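Local coordinates for protein DNA polymerase III subunit beta (Helicobacter pylori 26695, PDB 4S3I) that encircles DNA as a ring-shaped sliding clamp and confers tethering and processivity on DNA polymerases and other proteins, at residues A[18-21]-A[22-25]; A[202-205]-A[206-210]. All blocks are in the same frame, centred on the assembly; numbering follows the deposited sequence.

Contact 1 of 2, residues A[18-21]-A[22-25]; sequences YLQA and FLDK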
loop_
_atom_site.group_PDB
_atom_site.type_symbol
_atom_site.label_atom_id
_atom_site.label_comp_id
_atom_site.label_asym_id
_atom_site.label_seq_id
_atom_site.Cartn_x
_atom_site.Cartn_y
_atom_site.Cartn_z
ATOM N N TYR A 18 -8.252 -3.422 -17.010
ATOM C CA TYR A 18 -9.209 -2.330 -17.090
ATOM C C TYR A 18 -10.603 -2.767 -16.709
ATOM O O TYR A 18 -11.376 -1.983 -16.164
ATOM C CB TYR A 18 -9.262 -1.784 -18.506
ATOM C CG TYR A 18 -8.083 -0.931 -18.890
ATOM C CD1 TYR A 18 -7.736 0.186 -18.140
ATOM C CD2 TYR A 18 -7.344 -1.218 -20.030
ATOM C CE1 TYR A 18 -6.663 0.990 -18.506
ATOM C CE2 TYR A 18 -6.275 -0.427 -20.407
ATOM C CZ TYR A 18 -5.939 0.673 -19.643
ATOM O OH TYR A 18 -4.875 1.457 -20.028
ATOM N N LEU A 19 -10.929 -4.017 -17.017
ATOM C CA LEU A 19 -12.290 -4.500 -16.845
ATOM C C LEU A 19 -12.634 -4.866 -15.405
ATOM O O LEU A 19 -13.810 -4.998 -15.064
ATOM C CB LEU A 19 -12.538 -5.693 -17.772
ATOM C CG LEU A 19 -12.724 -5.286 -19.234
ATOM C CD1 LEU A 19 -12.580 -6.505 -20.133
ATOM C CD2 LEU A 19 -14.101 -4.647 -19.447
ATOM N N GLN A 20 -11.617 -5.022 -14.560
ATOM C CA GLN A 20 -11.844 -5.501 -13.194
ATOM C C GLN A 20 -12.798 -4.587 -12.426
ATOM O O GLN A 20 -13.646 -5.058 -11.672
ATOM C CB GLN A 20 -10.519 -5.657 -12.451
ATOM C CG GLN A 20 -9.602 -6.700 -13.075
ATOM C CD GLN A 20 -10.223 -8.084 -13.074
ATOM O OE1 GLN A 20 -10.533 -8.629 -12.010
ATOM N NE2 GLN A 20 -10.433 -8.654 -14.265
ATOM N N ALA A 21 -12.688 -3.280 -12.656
ATOM C CA ALA A 21 -13.455 -2.310 -11.878
ATOM C C ALA A 21 -14.942 -2.362 -12.171
ATOM O O ALA A 21 -15.745 -1.758 -11.457
ATOM C CB ALA A 21 -12.925 -0.904 -12.105
ATOM N N PHE A 22 -15.316 -3.078 -13.228
ATOM C CA PHE A 22 -16.708 -3.122 -13.659
ATOM C C PHE A 22 -17.372 -4.446 -13.324
ATOM O O PHE A 22 -18.464 -4.732 -13.805
ATOM C CB PHE A 22 -16.812 -2.858 -15.161
ATOM C CG PHE A 22 -16.245 -1.533 -15.572
ATOM C CD1 PHE A 22 -17.082 -0.438 -15.768
ATOM C CD2 PHE A 22 -14.878 -1.369 -15.742
ATOM C CE1 PHE A 22 -16.555 0.801 -16.139
ATOM C CE2 PHE A 22 -14.345 -0.126 -16.111
ATOM C CZ PHE A 22 -15.188 0.953 -16.305
ATOM N N LEU A 23 -16.707 -5.245 -12.497
ATOM C CA LEU A 23 -17.243 -6.535 -12.075
ATOM C C LEU A 23 -17.588 -6.496 -10.599
ATOM O O LEU A 23 -16.864 -5.888 -9.803
ATOM C CB LEU A 23 -16.204 -7.630 -12.295
ATOM C CG LEU A 23 -15.684 -7.767 -13.716
ATOM C CD1 LEU A 23 -14.497 -8.700 -13.741
ATOM C CD2 LEU A 23 -16.786 -8.288 -14.595
ATOM N N ASP A 24 -18.679 -7.149 -10.228
ATOM C CA ASP A 24 -18.929 -7.415 -8.828
ATOM C C ASP A 24 -18.260 -8.750 -8.544
ATOM O O ASP A 24 -18.793 -9.803 -8.903
ATOM C CB ASP A 24 -20.434 -7.465 -8.558
ATOM C CG ASP A 24 -21.098 -6.110 -8.747
ATOM O OD1 ASP A 24 -20.410 -5.095 -8.491
ATOM O OD2 ASP A 24 -22.285 -6.057 -9.152
ATOM N N LYS A 25 -17.083 -8.704 -7.929
ATOM C CA LYS A 25 -16.189 -9.862 -7.905
ATOM C C LYS A 25 -16.418 -10.871 -6.778
ATOM O O LYS A 25 -15.922 -11.996 -6.856
ATOM C CB LYS A 25 -14.720 -9.412 -7.933
ATOM C CG LYS A 25 -14.321 -8.666 -9.210
ATOM C CD LYS A 25 -12.898 -8.104 -9.154
ATOM C CE LYS A 25 -12.819 -6.780 -8.382
ATOM N NZ LYS A 25 -13.678 -5.707 -8.987
#
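The F22 ring turns its edge to two backbone oxygens. The carbonyl O of Y18 lies near the ring plane, 3.5 Å from CE2 of F22. The carbonyl O of L19 is also at the edge, on the CB side. A21 C sits obliquely to the ring. This is the turn where helix 9-19 of the N-terminal clamp domain runs out into the loop before strand 34-40. With CG beside its own backbone N (chi1 -59°), F22 folds its ring back toward helix 9-19. Strands 43-49 and 53-60 pack against it.

Two i to i+3 bonds shape the turn. F22 N donates to L19 O at 3.1 Å, and L23 N donates to Q20 O at 3.2 Å. Both donors stand well above the carbonyl planes. L23 leans back as well, its CG 3.6 Å from L19 O.

NE2 of Q20 binds the backbone oxygens of G74 and L16. The K25 chain crosses the Q20 side chain at about a right angle, with CD of K25 3.7 Å from OE1 of Q20. K25 is exposed, but bends at chi3 and chi4 bring its amine back to the turn. NZ of K25 donates to O of Q20 at 2.8 Å, from the face of that carbonyl opposite to L23 N.

Contact 2 of 2, residues A[202-205]-A[206-210]; sequences PKRA and LLEIL
K203 and L207 meet one turn apart on helix 203-212, with CG of K203 4.0 Å from CD1 of L207. Their chains cross obliquely. K203 sets CG anti to its own N (chi1 177°) and then bends at chi2, so that CE also passes near the same methyl. CG of L207 lies over the carbonyl O of K203 at 3.5 Å.

The helix begins here, with P202 at the N-cap position. Four successive i to i+4 bonds wind the first turns. L206 N donates to P202 O, L207 N to K203 O, E208 N to R204 O, and I209 N to A205 O. The I209 N to A205 O bond is 2.8 Å long and nearly straight (170° at the hydrogen). I209 also covers the acceptor of this bond: its CG1 lies 3.3 Å from A205 O.

E208 has CG beside its backbone N (chi1 -60°), which places CG 3.3 Å from O of R204. R204 is extended, and its charged end does not touch the E208 carboxylate: NE of R204 and OE2 of E208 are 4.7 Å apart. Attraction across this gap is likely to be modest.

The polar ends have partners farther out. NZ of K203 binds the backbone oxygens of A144 and I147. NH2 of R204 reaches A21 O, probably as a hydrogen bond, and OE1 of E208 forms a salt bridge with K211.

The helix follows strand 196-202 directly in the central clamp domain. L206, I209 and L210 pack on F140 of helix 135-143. A205 and I209 rest on F235 of strand 233-238, where P202 and A205 also meet T237.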
loop_
_atom_site.group_PDB
_atom_site.type_symbol
_atom_site.label_atom_id
_atom_site.label_comp_id
_atom_site.label_asym_id
_atom_site.label_seq_id
_atom_site.Cartn_x
_atom_site.Cartn_y
_atom_site.Cartn_z
ATOM N N PRO A 202 -21.786 10.474 -11.908
ATOM C CA PRO A 202 -21.476 9.942 -10.566
ATOM C C PRO A 202 -19.979 9.879 -10.310
ATOM O O PRO A 202 -19.209 9.701 -11.260
ATOM C CB PRO A 202 -22.035 8.515 -10.607
ATOM C CG PRO A 202 -23.093 8.542 -11.699
ATOM C CD PRO A 202 -22.575 9.526 -12.724
ATOM N N LYS A 203 -19.574 10.009 -9.046
ATOM C CA LYS A 203 -18.161 9.982 -8.666
ATOM C C LYS A 203 -17.455 8.716 -9.141
ATOM O O LYS A 203 -16.330 8.772 -9.641
ATOM C CB LYS A 203 -18.022 10.143 -7.145
ATOM C CG LYS A 203 -16.585 10.060 -6.594
ATOM C CD LYS A 203 -15.820 11.384 -6.699
ATOM C CE LYS A 203 -14.496 11.352 -5.906
ATOM N NZ LYS A 203 -14.575 12.010 -4.557
ATOM N N ARG A 204 -18.128 7.574 -9.012
ATOM C CA ARG A 204 -17.523 6.310 -9.425
ATOM C C ARG A 204 -17.134 6.367 -10.892
ATOM O O ARG A 204 -16.023 5.974 -11.268
ATOM C CB ARG A 204 -18.484 5.135 -9.200
ATOM C CG ARG A 204 -17.880 3.798 -9.633
ATOM C CD ARG A 204 -18.935 2.730 -9.825
ATOM N NE ARG A 204 -18.358 1.476 -10.309
ATOM C CZ ARG A 204 -19.040 0.343 -10.434
ATOM N NH1 ARG A 204 -20.324 0.310 -10.102
ATOM N NH2 ARG A 204 -18.441 -0.755 -10.885
ATOM N N ALA A 205 -18.054 6.873 -11.714
ATOM C CA ALA A 205 -17.802 7.027 -13.138
ATOM C C ALA A 205 -16.608 7.938 -13.354
ATOM O O ALA A 205 -15.724 7.656 -14.179
ATOM C CB ALA A 205 -19.042 7.591 -13.843
ATOM N N LEU A 206 -16.589 9.045 -12.614
ATOM C CA LEU A 206 -15.466 9.990 -12.691
ATOM C C LEU A 206 -14.142 9.258 -12.484
ATOM O O LEU A 206 -13.210 9.360 -13.294
ATOM C CB LEU A 206 -15.648 11.107 -11.654
ATOM C CG LEU A 206 -14.886 12.434 -11.831
ATOM C CD1 LEU A 206 -15.272 13.415 -10.738
ATOM C CD2 LEU A 206 -13.381 12.272 -11.840
ATOM N N LEU A 207 -14.055 8.511 -11.397
ATOM C CA LEU A 207 -12.813 7.822 -11.074
ATOM C C LEU A 207 -12.448 6.773 -12.124
ATOM O O LEU A 207 -11.284 6.647 -12.500
ATOM C CB LEU A 207 -12.911 7.214 -9.682
ATOM C CG LEU A 207 -13.066 8.271 -8.583
ATOM C CD1 LEU A 207 -13.485 7.642 -7.252
ATOM C CD2 LEU A 207 -11.761 9.059 -8.427
ATOM N N GLU A 208 -13.442 6.042 -12.628
ATOM C CA GLU A 208 -13.170 5.107 -13.718
ATOM C C GLU A 208 -12.675 5.813 -14.986
ATOM O O GLU A 208 -11.713 5.365 -15.613
ATOM C CB GLU A 208 -14.400 4.227 -14.018
ATOM C CG GLU A 208 -14.858 3.373 -12.842
ATOM C CD GLU A 208 -13.716 2.602 -12.173
ATOM O OE1 GLU A 208 -12.717 2.274 -12.849
ATOM O OE2 GLU A 208 -13.826 2.316 -10.956
ATOM N N ILE A 209 -13.332 6.911 -15.359
ATOM C CA ILE A 209 -12.894 7.689 -16.515
ATOM C C ILE A 209 -11.419 8.060 -16.418
ATOM O O ILE A 209 -10.680 8.008 -17.410
ATOM C CB ILE A 209 -13.742 8.966 -16.689
ATOM C CG1 ILE A 209 -15.102 8.600 -17.262
ATOM C CG2 ILE A 209 -13.056 9.966 -17.631
ATOM C CD1 ILE A 209 -16.185 9.589 -16.908
ATOM N N LEU A 210 -10.985 8.420 -15.217
ATOM C CA LEU A 210 -9.592 8.807 -15.022
ATOM C C LEU A 210 -8.622 7.659 -15.311
ATOM O O LEU A 210 -7.486 7.898 -15.738
ATOM C CB LEU A 210 -9.370 9.365 -13.617
ATOM C CG LEU A 210 -10.086 10.681 -13.314
ATOM C CD1 LEU A 210 -9.849 11.097 -11.862
ATOM C CD2 LEU A 210 -9.604 11.781 -14.270
#

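How the contacts relate
Contact 1 lies where helix 9-19 gives way to a loop; contact 2 starts a helix. The centre of contact 2 lies about 5 Å from the centre of the chain, against about 17 Å for contact 1. Contact 1 has an exposed residue among those that touch, K25; contact 2 has none. Contact 1 closes with i to i+3 bonds and a lysine amine on a carbonyl; contact 2 is regular i to i+4 helix. They touch where the N-terminal and central domains meet. NH2 of R204 probably bonds to O of A21 at 2.9 Å. CZ of F22 packs 4.1 Å from CB of E208. Strand 53-60 pairs with strand 233-238, joining the domains in one sheet.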